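Local structure of beta-L-arabinobiosidase (Bacteroides thetaiotaomicron, 5MQR) at residues Pro38-His41 with Asp42-Ser46; Gln314-Ser317 with Asp318-Ala322; Ser390-Val393 with Asn394-Asp397; Arg511-Gly515 with Ser516-Asn520; Arg575-Thr579 with Val580-Ala584. The protein probably hydrolyses glycosidic bonds in arabinose-containing plant pectin, as part of the breakdown of complex pectin by a gut bacterium. One frame throughout, in Å; residues are numbered along the deposited sequence.

Interaction 1: Pro38-His41 with Asp42-Ser46; sequences PTYH and DGQLS. With NA (sodium ion), chain I.
Gln44 lays its CG over the middle of the Tyr40 ring, 3.6 Å from CG to the ring centroid and 14° off the normal, a CH-pi contact made round a tight bend of chain. Its amide follows the same ring outward, its plane nearly parallel to the ring's (10°) and stacked on it, with Gln44 CD 3.7 Å from Tyr40 CE1. With CG of Gln44 anti to the carbonyl carbon (chi1 -58°) and the rest of the chain extended, the amide is carried along the ring instead of away from it. Beside the ring stands Asp42, whose OD1 lies 3.6 Å from Tyr40 CB. That same oxygen accepts a hydrogen bond from Gln44 N at 3.0 Å, from above the carboxylate plane, closing an Asx turn. Two backbone bonds bend the chain: Gly43 N to Tyr40 O (3.0 Å) closes a type I turn, and Leu45 N to Asp42 O a type I' turn overlapping it. Further out, Ser496 OG holds Asp42 OD2 and Asn37 ND2 holds Gln44 OE1, fixing both polar ends. The turns present Gln44 O to the sodium ion at 2.5 Å; three waters, Glu494 O and Asn495 OD1 complete a six-ligand, all-oxygen sodium site.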
loop_
_atom_site.group_PDB
_atom_site.type_symbol
_atom_site.label_atom_id
_atom_site.label_comp_id
_atom_site.label_asym_id
_atom_site.label_seq_id
_atom_site.Cartn_x
_atom_site.Cartn_y
_atom_site.Cartn_z
ATOM N N PRO A 38 -24.223 -8.597 10.565
ATOM C CA PRO A 38 -25.485 -8.149 9.944
ATOM C C PRO A 38 -26.342 -7.151 10.759
ATOM O O PRO A 38 -27.247 -6.546 10.207
ATOM C CB PRO A 38 -26.254 -9.455 9.720
ATOM C CG PRO A 38 -25.698 -10.392 10.695
ATOM C CD PRO A 38 -24.253 -10.031 10.866
ATOM N N THR A 39 -26.068 -7.030 12.056
ATOM C CA THR A 39 -26.679 -6.029 12.932
ATOM C C THR A 39 -26.370 -4.571 12.492
ATOM O O THR A 39 -27.125 -3.665 12.802
ATOM C CB THR A 39 -26.265 -6.296 14.409
ATOM O OG1 THR A 39 -26.946 -7.467 14.862
ATOM C CG2 THR A 39 -26.658 -5.166 15.347
ATOM N N TYR A 40 -25.263 -4.360 11.781
ATOM C CA TYR A 40 -25.011 -3.089 11.115
ATOM C C TYR A 40 -25.277 -3.199 9.618
ATOM O O TYR A 40 -24.940 -4.209 8.980
ATOM C CB TYR A 40 -23.562 -2.673 11.306
ATOM C CG TYR A 40 -23.179 -2.145 12.677
ATOM C CD1 TYR A 40 -23.186 -2.972 13.812
ATOM C CD2 TYR A 40 -22.711 -0.835 12.819
ATOM C CE1 TYR A 40 -22.783 -2.495 15.059
ATOM C CE2 TYR A 40 -22.301 -0.340 14.050
ATOM C CZ TYR A 40 -22.336 -1.161 15.167
ATOM O OH TYR A 40 -21.916 -0.620 16.367
ATOM N N HIS A 41 -25.800 -2.111 9.043
ATOM C CA HIS A 41 -26.036 -2.030 7.604
ATOM C C HIS A 41 -24.766 -2.074 6.791
ATOM O O HIS A 41 -24.786 -2.589 5.668
ATOM C CB HIS A 41 -26.806 -0.763 7.227
ATOM C CG HIS A 41 -28.222 -0.740 7.720
ATOM N ND1 HIS A 41 -28.984 0.398 7.694
ATOM C CD2 HIS A 41 -28.999 -1.697 8.278
ATOM C CE1 HIS A 41 -30.176 0.142 8.189
ATOM N NE2 HIS A 41 -30.217 -1.125 8.540
ATOM N N ASP A 42 -23.673 -1.541 7.350
ATOM C CA ASP A 42 -22.356 -1.627 6.699
ATOM C C ASP A 42 -21.554 -2.848 7.139
ATOM O O ASP A 42 -20.412 -2.998 6.744
ATOM C CB ASP A 42 -21.539 -0.308 6.845
ATOM C CG ASP A 42 -21.068 -0.015 8.283
ATOM O OD1 ASP A 42 -21.281 -0.822 9.209
ATOM O OD2 ASP A 42 -20.484 1.067 8.496
ATOM N N GLY A 43 -22.149 -3.734 7.938
ATOM C CA GLY A 43 -21.445 -4.916 8.482
ATOM C C GLY A 43 -20.285 -4.684 9.462
ATOM O O GLY A 43 -19.598 -5.631 9.829
ATOM N N GLN A 44 -20.093 -3.436 9.890
ATOM C CA GLN A 44 -18.876 -2.972 10.536
ATOM C C GLN A 44 -17.648 -3.145 9.654
ATOM O O GLN A 44 -16.562 -3.202 10.169
ATOM C CB GLN A 44 -18.646 -3.628 11.903
ATOM C CG GLN A 44 -19.783 -3.411 12.861
ATOM C CD GLN A 44 -19.449 -3.899 14.265
ATOM O OE1 GLN A 44 -19.787 -5.013 14.633
ATOM N NE2 GLN A 44 -18.787 -3.058 15.053
ATOM N N LEU A 45 -17.829 -3.174 8.330
ATOM C CA LEU A 45 -16.732 -3.231 7.375
ATOM C C LEU A 45 -16.278 -1.830 7.012
ATOM O O LEU A 45 -17.100 -0.974 6.702
ATOM C CB LEU A 45 -17.173 -3.936 6.108
ATOM C CG LEU A 45 -17.700 -5.360 6.259
ATOM C CD1 LEU A 45 -18.104 -5.875 4.896
ATOM C CD2 LEU A 45 -16.665 -6.293 6.898
ATOM N N SER A 46 -14.973 -1.599 7.077
ATOM C CA SER A 46 -14.386 -0.373 6.609
ATOM C C SER A 46 -14.316 -0.455 5.096
ATOM O O SER A 46 -14.047 -1.524 4.544
ATOM C CB SER A 46 -12.978 -0.192 7.185
ATOM O OG SER A 46 -12.476 1.109 6.905
HETATM NA NA NA I . -14.085 -3.581 10.575
HETATM O O HOH W 1 -13.287 -3.314 8.660
HETATM O O HOH W 2 -14.882 -5.720 10.882
HETATM O O HOH W 3 -12.082 -4.651 11.679
#

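Interaction 2: Gln314-Ser317 with Asp318-Ala322; sequences QRLS and DGTYA
Arg315 and Tyr321 face each other as a non-hydrogen-bonded pair in a beta hairpin whose tip is a type I turn followed by a G1 bulge at Gly319. The tight part lies along the strands. Arg315 CG rests over one face of the Tyr321 ring, 3.9 Å from CG to the ring centroid, because the side chain runs out extended with CG opposite the backbone N (chi1 -159°). The guanidinium passes beneath the phenol oxygen, 3.1 Å from NE to Tyr321 OH; its N-H does not point there, so this is packing, and the hydroxyl bonds to Thr269 O. Arg315 NE spends its hydrogen on Gly319 O at 3.2 Å, in the guanidinium plane, and NH2 adds a weak bond to that oxygen. On the face carrying Ala322, Leu316 CD1 meets Ala322 CB at 3.8 Å. Leu316 N reaches Thr320 O at 2.8 Å, a backbone bond at the turn. The hairpin opens a four-stranded antiparallel sheet, consistent with a propeller blade. Packing thins at the turn, where exposed Ser317 directs its OG to Gly385 O. Here polar bonds take over: Asp318 OD1 accepts from Thr320 N at 3.0 Å, an Asx turn, and from Thr320 OG1 at 2.7 Å on its syn side.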
loop_
_atom_site.group_PDB
_atom_site.type_symbol
_atom_site.label_atom_id
_atom_site.label_comp_id
_atom_site.label_asym_id
_atom_site.label_seq_id
_atom_site.Cartn_x
_atom_site.Cartn_y
_atom_site.Cartn_z
ATOM N N GLN A 314 -14.198 -10.999 -10.863
ATOM C CA GLN A 314 -13.481 -10.657 -12.078
ATOM C C GLN A 314 -12.006 -10.422 -11.834
ATOM O O GLN A 314 -11.589 -10.134 -10.713
ATOM C CB GLN A 314 -14.075 -9.406 -12.737
ATOM C CG GLN A 314 -13.864 -8.082 -12.001
ATOM C CD GLN A 314 -14.407 -6.902 -12.812
ATOM O OE1 GLN A 314 -15.609 -6.588 -12.785
ATOM N NE2 GLN A 314 -13.522 -6.266 -13.568
ATOM N N ARG A 315 -11.249 -10.529 -12.925
ATOM C CA ARG A 315 -9.922 -9.975 -13.023
ATOM C C ARG A 315 -9.959 -8.426 -13.138
ATOM O O ARG A 315 -10.812 -7.869 -13.805
ATOM C CB ARG A 315 -9.176 -10.588 -14.224
ATOM C CG ARG A 315 -7.674 -10.429 -14.058
ATOM C CD ARG A 315 -6.810 -11.058 -15.138
ATOM N NE ARG A 315 -5.501 -11.325 -14.531
ATOM C CZ ARG A 315 -4.503 -12.014 -15.082
ATOM N NH1 ARG A 315 -4.614 -12.528 -16.307
ATOM N NH2 ARG A 315 -3.380 -12.190 -14.386
ATOM N N LEU A 316 -9.034 -7.756 -12.471
ATOM C CA LEU A 316 -8.931 -6.301 -12.491
ATOM C C LEU A 316 -7.845 -5.864 -13.477
ATOM O O LEU A 316 -7.103 -6.708 -14.011
ATOM C CB LEU A 316 -8.630 -5.773 -11.083
ATOM C CG LEU A 316 -9.614 -6.247 -10.005
ATOM C CD1 LEU A 316 -9.132 -5.884 -8.611
ATOM C CD2 LEU A 316 -10.989 -5.666 -10.245
ATOM N N SER A 317 -7.766 -4.552 -13.728
ATOM C CA SER A 317 -6.822 -4.015 -14.716
ATOM C C SER A 317 -5.363 -4.127 -14.248
ATOM O O SER A 317 -4.467 -4.047 -15.064
ATOM C CB SER A 317 -7.140 -2.554 -15.080
ATOM O OG SER A 317 -6.812 -1.654 -14.041
ATOM N N ASP A 318 -5.136 -4.286 -12.945
ATOM C CA ASP A 318 -3.778 -4.502 -12.412
ATOM C C ASP A 318 -3.358 -5.977 -12.375
ATOM O O ASP A 318 -2.334 -6.288 -11.818
ATOM C CB ASP A 318 -3.628 -3.858 -11.016
ATOM C CG ASP A 318 -4.475 -4.543 -9.931
ATOM O OD1 ASP A 318 -5.189 -5.534 -10.236
ATOM O OD2 ASP A 318 -4.415 -4.093 -8.754
ATOM N N GLY A 319 -4.148 -6.885 -12.936
ATOM C CA GLY A 319 -3.798 -8.308 -12.959
ATOM C C GLY A 319 -4.269 -9.107 -11.741
ATOM O O GLY A 319 -4.183 -10.336 -11.747
ATOM N N THR A 320 -4.788 -8.439 -10.715
ATOM C CA THR A 320 -5.316 -9.126 -9.544
ATOM C C THR A 320 -6.821 -9.393 -9.723
ATOM O O THR A 320 -7.367 -9.179 -10.803
ATOM C CB THR A 320 -5.012 -8.350 -8.251
ATOM O OG1 THR A 320 -5.781 -7.146 -8.195
ATOM C CG2 THR A 320 -3.515 -8.039 -8.156
ATOM N N TYR A 321 -7.458 -9.921 -8.683
ATOM C CA TYR A 321 -8.815 -10.378 -8.760
ATOM C C TYR A 321 -9.628 -9.808 -7.589
ATOM O O TYR A 321 -9.061 -9.450 -6.549
ATOM C CB TYR A 321 -8.814 -11.903 -8.781
ATOM C CG TYR A 321 -8.175 -12.485 -10.040
ATOM C CD1 TYR A 321 -6.788 -12.672 -10.133
ATOM C CD2 TYR A 321 -8.949 -12.854 -11.117
ATOM C CE1 TYR A 321 -6.199 -13.219 -11.276
ATOM C CE2 TYR A 321 -8.379 -13.387 -12.257
ATOM C CZ TYR A 321 -6.995 -13.566 -12.330
ATOM O OH TYR A 321 -6.453 -14.095 -13.469
ATOM N N ALA A 322 -10.941 -9.696 -7.799
ATOM C CA ALA A 322 -11.875 -9.204 -6.802
ATOM C C ALA A 322 -13.233 -9.903 -6.930
ATOM O O ALA A 322 -13.688 -10.220 -8.035
ATOM C CB ALA A 322 -12.062 -7.699 -6.913
#

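Interaction 3: Ser390-Val393 with Asn394-Asp397; sequences SYSV and NKED
Val393 O collects two backbone donors, Glu396 N at 3.0 Å and Asp397 N at 3.1 Å, the second nearly straight and in the carbonyl plane. With Val393 N returning a 2.8 Å bond to Asp397 O, this is a classic beta bulge: Glu396 and Asp397 face one residue. By van der Waals contact, Asn394, its CG anti to the carbonyl carbon (chi1 -58°), lies alongside Val393, ND2 3.6 Å from Val393 CG1. The amide's polar partners are Gly368 N, donor to OD1, and Thr356 O, acceptor from ND2. Cut back to alanine, this position would probably leave Gly368 N and Thr356 O without these partners and Val393 CG1 without the amide beside it. Among the charges, Lys395 NZ bonds to Tyr364 O and forms a salt bridge with Glu98, Glu396 meets Lys365, and Arg359 is shared by Glu396 and Asp397, a network that probably offsets these buried charges. The bend lies between strands 387-393 and 397-403, the former outermost in a ten-stranded sheet, with Lys395 packing on strand 74-83 and Asp397 on strand 52-57.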
loop_
_atom_site.group_PDB
_atom_site.type_symbol
_atom_site.label_atom_id
_atom_site.label_comp_id
_atom_site.label_asym_id
_atom_site.label_seq_id
_atom_site.Cartn_x
_atom_site.Cartn_y
_atom_site.Cartn_z
ATOM N N SER A 390 -22.460 -2.907 -11.203
ATOM C CA SER A 390 -23.868 -2.575 -11.140
ATOM C C SER A 390 -24.575 -3.429 -10.080
ATOM O O SER A 390 -24.146 -4.538 -9.773
ATOM C CB SER A 390 -24.515 -2.761 -12.521
ATOM O OG SER A 390 -24.656 -4.136 -12.880
ATOM N N TYR A 391 -25.651 -2.883 -9.519
ATOM C CA TYR A 391 -26.491 -3.549 -8.506
ATOM C C TYR A 391 -27.794 -2.741 -8.301
ATOM O O TYR A 391 -27.872 -1.584 -8.701
ATOM C CB TYR A 391 -25.756 -3.702 -7.174
ATOM C CG TYR A 391 -25.198 -2.430 -6.575
ATOM C CD1 TYR A 391 -23.985 -1.912 -7.005
ATOM C CD2 TYR A 391 -25.858 -1.764 -5.530
ATOM C CE1 TYR A 391 -23.450 -0.758 -6.449
ATOM C CE2 TYR A 391 -25.321 -0.587 -4.972
ATOM C CZ TYR A 391 -24.113 -0.090 -5.450
ATOM O OH TYR A 391 -23.536 1.060 -4.919
ATOM N N SER A 392 -28.803 -3.364 -7.716
ATOM C CA SER A 392 -30.014 -2.643 -7.368
ATOM C C SER A 392 -30.007 -2.477 -5.870
ATOM O O SER A 392 -29.249 -3.142 -5.163
ATOM C CB SER A 392 -31.269 -3.394 -7.845
ATOM O OG SER A 392 -31.646 -4.459 -6.979
ATOM N N VAL A 393 -30.820 -1.558 -5.387
ATOM C CA VAL A 393 -31.060 -1.459 -3.954
ATOM C C VAL A 393 -32.542 -1.674 -3.758
ATOM O O VAL A 393 -33.355 -0.963 -4.360
ATOM C CB VAL A 393 -30.602 -0.115 -3.371
ATOM C CG1 VAL A 393 -31.115 0.067 -1.945
ATOM C CG2 VAL A 393 -29.076 -0.018 -3.433
ATOM N N ASN A 394 -32.878 -2.653 -2.914
ATOM C CA ASN A 394 -34.271 -3.047 -2.623
ATOM C C ASN A 394 -35.059 -3.555 -3.824
ATOM O O ASN A 394 -36.280 -3.596 -3.763
ATOM C CB ASN A 394 -35.056 -1.873 -1.991
ATOM C CG ASN A 394 -34.427 -1.357 -0.727
ATOM O OD1 ASN A 394 -33.925 -2.117 0.082
ATOM N ND2 ASN A 394 -34.475 -0.061 -0.540
ATOM N N LYS A 395 -34.398 -3.932 -4.918
ATOM C CA LYS A 395 -35.102 -4.157 -6.207
ATOM C C LYS A 395 -35.993 -2.967 -6.578
ATOM O O LYS A 395 -37.094 -3.134 -7.117
ATOM C CB LYS A 395 -35.936 -5.425 -6.191
ATOM C CG LYS A 395 -35.258 -6.607 -5.520
ATOM C CD LYS A 395 -35.920 -7.919 -5.955
ATOM C CE LYS A 395 -35.278 -9.089 -5.234
ATOM N NZ LYS A 395 -36.030 -10.375 -5.374
ATOM N N GLU A 396 -35.480 -1.768 -6.326
ATOM C CA GLU A 396 -36.265 -0.529 -6.486
ATOM C C GLU A 396 -35.485 0.569 -7.196
ATOM O O GLU A 396 -35.976 1.181 -8.146
ATOM C CB GLU A 396 -36.721 -0.043 -5.111
ATOM C CG GLU A 396 -37.613 1.193 -5.135
ATOM C CD GLU A 396 -38.326 1.437 -3.809
ATOM O OE1 GLU A 396 -39.303 0.711 -3.531
ATOM O OE2 GLU A 396 -37.916 2.350 -3.050
ATOM N N ASP A 397 -34.294 0.850 -6.683
ATOM C CA ASP A 397 -33.424 1.880 -7.232
ATOM C C ASP A 397 -32.204 1.208 -7.886
ATOM O O ASP A 397 -31.682 0.243 -7.350
ATOM C CB ASP A 397 -32.971 2.829 -6.113
ATOM C CG ASP A 397 -34.124 3.550 -5.456
ATOM O OD1 ASP A 397 -35.071 3.880 -6.191
ATOM O OD2 ASP A 397 -34.093 3.806 -4.215
#

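Interaction 4: Arg511-Gly515 with Ser516-Asn520; sequences RMKGG and SRFAN
Met512 O takes the N-H of Ala519 at 2.7 Å, in the carbonyl plane, and Met512 N answers with a 2.8 Å bond to Ala519 O. This pair includes a selenomethionine. On the opposite face Arg511 and Phe518 are diagonal neighbours, from the two flanking non-hydrogen-bonded pairs (Arg511 with Asn520, Lys513 with Phe518). There the guanidinium of Arg511 lies flat on the Phe518 ring, planes 4° apart and CZ 3.5 Å from the ring centroid, a cation-pi stack centred over the ring. Arg511 CG sits between the backbone N and the carbonyl carbon (chi1 64°), and the chain extends from there to lift the charged plane over the ring. Strands 509-513 and 518-523 form this beta hairpin, at the outer edge of the ten-stranded sheet and within the sialidase-like CBM region. Beyond the stack, Glu503 pairs with Arg511 NH2, while a water accepts from NH1 at 3.0 Å and donates to Asn520 OD1 at 2.6 Å. Lys513, directly across from Phe518, has CB 3.6 Å from Phe518 CE2. A serine in place of Phe518 would probably leave the guanidinium without its flat support and let it turn about its remaining polar partners. At the tip, Gly514 N bonds to Arg517 O, and Lys513 runs extended, bending only at its last torsion to bring NZ to Gly515 O at 2.7 Å.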
loop_
_atom_site.group_PDB
_atom_site.type_symbol
_atom_site.label_atom_id
_atom_site.label_comp_id
_atom_site.label_asym_id
_atom_site.label_seq_id
_atom_site.Cartn_x
_atom_site.Cartn_y
_atom_site.Cartn_z
ATOM N N ARG A 511 -23.820 21.646 17.367
ATOM C CA ARG A 511 -23.692 20.949 18.658
ATOM C C ARG A 511 -22.876 19.675 18.580
ATOM O O ARG A 511 -22.690 19.108 17.500
ATOM C CB ARG A 511 -25.065 20.632 19.232
ATOM C CG ARG A 511 -25.898 19.662 18.395
ATOM C CD ARG A 511 -27.279 19.409 19.026
ATOM N NE ARG A 511 -27.950 18.252 18.404
ATOM C CZ ARG A 511 -29.044 17.645 18.873
ATOM N NH1 ARG A 511 -29.646 18.060 19.996
ATOM N NH2 ARG A 511 -29.545 16.611 18.208
HETATM N N MSE A 512 -22.396 19.237 19.739
HETATM C CA MSE A 512 -21.576 18.036 19.861
HETATM C C MSE A 512 -22.257 17.010 20.745
HETATM O O MSE A 512 -22.744 17.359 21.832
HETATM C CB MSE A 512 -20.250 18.456 20.469
HETATM C CG MSE A 512 -19.445 17.223 20.855
HETATM SE SE MSE A 512 -17.533 17.730 20.978
HETATM C CE MSE A 512 -17.718 19.107 22.318
ATOM N N LYS A 513 -22.254 15.742 20.323
ATOM C CA LYS A 513 -22.850 14.685 21.128
ATOM C C LYS A 513 -21.848 14.233 22.188
ATOM O O LYS A 513 -20.763 13.774 21.838
ATOM C CB LYS A 513 -23.254 13.517 20.235
ATOM C CG LYS A 513 -23.980 12.382 20.951
ATOM C CD LYS A 513 -24.579 11.382 19.963
ATOM C CE LYS A 513 -25.348 10.264 20.652
ATOM N NZ LYS A 513 -26.432 10.779 21.527
ATOM N N GLY A 514 -22.212 14.360 23.469
ATOM C CA GLY A 514 -21.391 13.877 24.581
ATOM C C GLY A 514 -21.765 12.531 25.221
ATOM O O GLY A 514 -21.019 12.007 26.044
ATOM N N GLY A 515 -22.886 11.956 24.818
ATOM C CA GLY A 515 -23.466 10.761 25.436
ATOM C C GLY A 515 -24.951 10.854 25.124
ATOM O O GLY A 515 -25.323 11.104 23.962
ATOM N N SER A 516 -25.800 10.715 26.143
ATOM C CA SER A 516 -27.239 10.930 25.940
ATOM C C SER A 516 -27.559 12.409 25.674
ATOM O O SER A 516 -28.560 12.708 25.027
ATOM C CB SER A 516 -28.069 10.394 27.120
ATOM O OG SER A 516 -27.553 10.835 28.355
ATOM N N ARG A 517 -26.713 13.307 26.179
ATOM C CA ARG A 517 -26.859 14.741 26.011
ATOM C C ARG A 517 -25.872 15.343 25.017
ATOM O O ARG A 517 -24.923 14.687 24.560
ATOM C CB ARG A 517 -26.694 15.417 27.368
ATOM C CG ARG A 517 -27.738 14.964 28.372
ATOM C CD ARG A 517 -27.718 15.836 29.601
ATOM N NE ARG A 517 -28.488 15.213 30.664
ATOM C CZ ARG A 517 -29.817 15.241 30.795
ATOM N NH1 ARG A 517 -30.604 15.878 29.917
ATOM N NH2 ARG A 517 -30.376 14.613 31.831
ATOM N N PHE A 518 -26.123 16.607 24.698
ATOM C CA PHE A 518 -25.384 17.351 23.700
ATOM C C PHE A 518 -24.829 18.622 24.283
ATOM O O PHE A 518 -25.396 19.192 25.199
ATOM C CB PHE A 518 -26.315 17.726 22.569
ATOM C CG PHE A 518 -26.714 16.571 21.713
ATOM C CD1 PHE A 518 -27.770 15.751 22.082
ATOM C CD2 PHE A 518 -26.046 16.311 20.537
ATOM C CE1 PHE A 518 -28.158 14.689 21.279
ATOM C CE2 PHE A 518 -26.422 15.244 19.724
ATOM C CZ PHE A 518 -27.480 14.435 20.099
ATOM N N ALA A 519 -23.705 19.058 23.748
ATOM C CA ALA A 519 -23.181 20.383 24.054
ATOM C C ALA A 519 -23.565 21.297 22.908
ATOM O O ALA A 519 -23.188 21.065 21.769
ATOM C CB ALA A 519 -21.676 20.331 24.219
ATOM N N ASN A 520 -24.358 22.308 23.204
ATOM C CA ASN A 520 -24.637 23.340 22.224
ATOM C C ASN A 520 -23.430 24.277 22.192
ATOM O O ASN A 520 -23.131 24.944 23.178
ATOM C CB ASN A 520 -25.906 24.069 22.604
ATOM C CG ASN A 520 -27.141 23.180 22.486
ATOM O OD1 ASN A 520 -27.108 22.070 21.929
ATOM N ND2 ASN A 520 -28.245 23.673 23.003
HETATM O O HOH W 4 -29.197 20.562 21.520
#

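Interaction 5: Arg575-Thr579 with Val580-Ala584; sequences RTFPT and VDTPA
Thr579 and Thr582 bond to each other across a type I turn. The backbone N of Thr579 gives its hydrogen to Thr582 OG1 at 2.9 Å, a nearly straight bond (164°). In return Thr582 N reaches Thr579 O at 3.2 Å, meeting it from well above the carbonyl plane, as turn geometry imposes. Thr579 O has a second donor, water 5 at 2.8 Å, which also donates to Thr582 O and so bridges the two carbonyls. A third backbone N-H is met by a side chain: Asp581 N bonds to Thr579 OG1 at 3.0 Å, an ST turn lying within the type I turn. The Thr582 rotamer explains its double role, since OG1 opposite the carbonyl carbon (chi1 -59°) faces Thr579 N while CG2 swings to the Phe577 ring, 3.7 Å from its CE2. The two side chains meet there at about a right angle. Pro578, after a cis peptide bond, places CB over one face of that ring, and its own O accepts from His41 NE2. The loop runs between strands 564-570 and 600-610, at the surface; Tyr367 meets Phe577 edge-to-face, Val580 packs on Phe330, and His41 ties the loop to the segment leading into strand 52-57.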
loop_
_atom_site.group_PDB
_atom_site.type_symbol
_atom_site.label_atom_id
_atom_site.label_comp_id
_atom_site.label_asym_id
_atom_site.label_seq_id
_atom_site.Cartn_x
_atom_site.Cartn_y
_atom_site.Cartn_z
ATOM N N ARG A 575 -30.537 5.340 9.710
ATOM C CA ARG A 575 -31.765 4.618 10.018
ATOM C C ARG A 575 -31.369 3.266 10.575
ATOM O O ARG A 575 -30.487 2.615 10.037
ATOM C CB ARG A 575 -32.632 4.443 8.771
ATOM C CG ARG A 575 -33.514 5.646 8.506
ATOM C CD ARG A 575 -34.312 5.503 7.217
ATOM N NE ARG A 575 -34.763 6.818 6.748
ATOM C CZ ARG A 575 -36.021 7.279 6.755
ATOM N NH1 ARG A 575 -37.053 6.537 7.180
ATOM N NH2 ARG A 575 -36.257 8.514 6.297
ATOM N N THR A 576 -32.036 2.839 11.632
ATOM C CA THR A 576 -31.811 1.497 12.169
ATOM C C THR A 576 -32.510 0.414 11.297
ATOM O O THR A 576 -31.937 -0.661 11.031
ATOM C CB THR A 576 -32.144 1.425 13.681
ATOM O OG1 THR A 576 -31.960 0.082 14.137
ATOM C CG2 THR A 576 -33.572 1.850 13.991
ATOM N N PHE A 577 -33.712 0.723 10.807
ATOM C CA PHE A 577 -34.461 -0.140 9.896
ATOM C C PHE A 577 -33.728 -0.258 8.544
ATOM O O PHE A 577 -33.246 0.754 8.049
ATOM C CB PHE A 577 -35.868 0.476 9.666
ATOM C CG PHE A 577 -36.768 -0.343 8.771
ATOM C CD1 PHE A 577 -36.665 -0.264 7.395
ATOM C CD2 PHE A 577 -37.745 -1.182 9.319
ATOM C CE1 PHE A 577 -37.501 -1.004 6.570
ATOM C CE2 PHE A 577 -38.595 -1.936 8.491
ATOM C CZ PHE A 577 -38.459 -1.850 7.118
ATOM N N PRO A 578 -33.629 -1.451 7.935
ATOM C CA PRO A 578 -34.054 -2.757 8.474
ATOM C C PRO A 578 -33.023 -3.436 9.391
ATOM O O PRO A 578 -31.824 -3.210 9.267
ATOM C CB PRO A 578 -34.184 -3.609 7.219
ATOM C CG PRO A 578 -33.145 -3.050 6.318
ATOM C CD PRO A 578 -33.200 -1.562 6.537
ATOM N N THR A 579 -33.507 -4.299 10.273
ATOM C CA THR A 579 -32.655 -5.074 11.159
ATOM C C THR A 579 -32.736 -6.539 10.733
ATOM O O THR A 579 -33.509 -6.899 9.820
ATOM C CB THR A 579 -33.102 -4.923 12.640
ATOM O OG1 THR A 579 -34.305 -5.663 12.847
ATOM C CG2 THR A 579 -33.340 -3.420 13.007
ATOM N N VAL A 580 -31.951 -7.377 11.429
ATOM C CA VAL A 580 -32.045 -8.838 11.305
ATOM C C VAL A 580 -33.408 -9.397 11.728
ATOM O O VAL A 580 -33.744 -10.508 11.325
ATOM C CB VAL A 580 -30.926 -9.608 12.059
ATOM C CG1 VAL A 580 -29.554 -9.235 11.521
ATOM C CG2 VAL A 580 -30.977 -9.411 13.575
ATOM N N ASP A 581 -34.188 -8.630 12.505
ATOM C CA ASP A 581 -35.554 -9.019 12.896
ATOM C C ASP A 581 -36.715 -8.468 12.027
ATOM O O ASP A 581 -37.876 -8.842 12.207
ATOM C CB ASP A 581 -35.759 -8.684 14.388
ATOM C CG ASP A 581 -34.776 -9.444 15.278
ATOM O OD1 ASP A 581 -34.734 -10.693 15.174
ATOM O OD2 ASP A 581 -34.010 -8.806 16.040
ATOM N N THR A 582 -36.410 -7.599 11.079
ATOM C CA THR A 582 -37.412 -7.093 10.151
ATOM C C THR A 582 -37.987 -8.216 9.266
ATOM O O THR A 582 -37.225 -9.014 8.704
ATOM C CB THR A 582 -36.784 -6.032 9.238
ATOM O OG1 THR A 582 -36.272 -4.955 10.036
ATOM C CG2 THR A 582 -37.789 -5.512 8.205
ATOM N N PRO A 583 -39.332 -8.268 9.115
ATOM C CA PRO A 583 -39.892 -9.238 8.193
ATOM C C PRO A 583 -39.357 -9.121 6.751
ATOM O O PRO A 583 -39.017 -8.040 6.282
ATOM C CB PRO A 583 -41.404 -8.939 8.238
ATOM C CG PRO A 583 -41.626 -8.242 9.531
ATOM C CD PRO A 583 -40.386 -7.441 9.738
ATOM N N ALA A 584 -39.286 -10.253 6.075
ATOM C CA ALA A 584 -38.704 -10.327 4.724
ATOM C C ALA A 584 -39.505 -9.554 3.663
ATOM O O ALA A 584 -38.922 -9.017 2.734
ATOM C CB ALA A 584 -38.586 -11.787 4.300
HETATM O O HOH W 5 -34.550 -8.689 8.006
#

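All five are local turns, yet their chemistry follows their place. Interaction 3 is fully buried, and its charged ends are paired by residues from elsewhere; interaction 2 is partly buried, and interactions 1, 4 and 5 lie at the surface. Interactions 2 and 4 both join hairpin strands, but one packs an arginine chain on a tyrosine and the other stacks a guanidinium flat on a phenylalanine. Interactions 3 and 4 reach the same ten-stranded sheet, at its opposite outermost strands, with centres about 36 Å apart. Interactions 1 and 5 lie in irregular loops, where side chains take up backbone N-H groups, and they alone touch, by the His41 bond; only interaction 1 binds a metal.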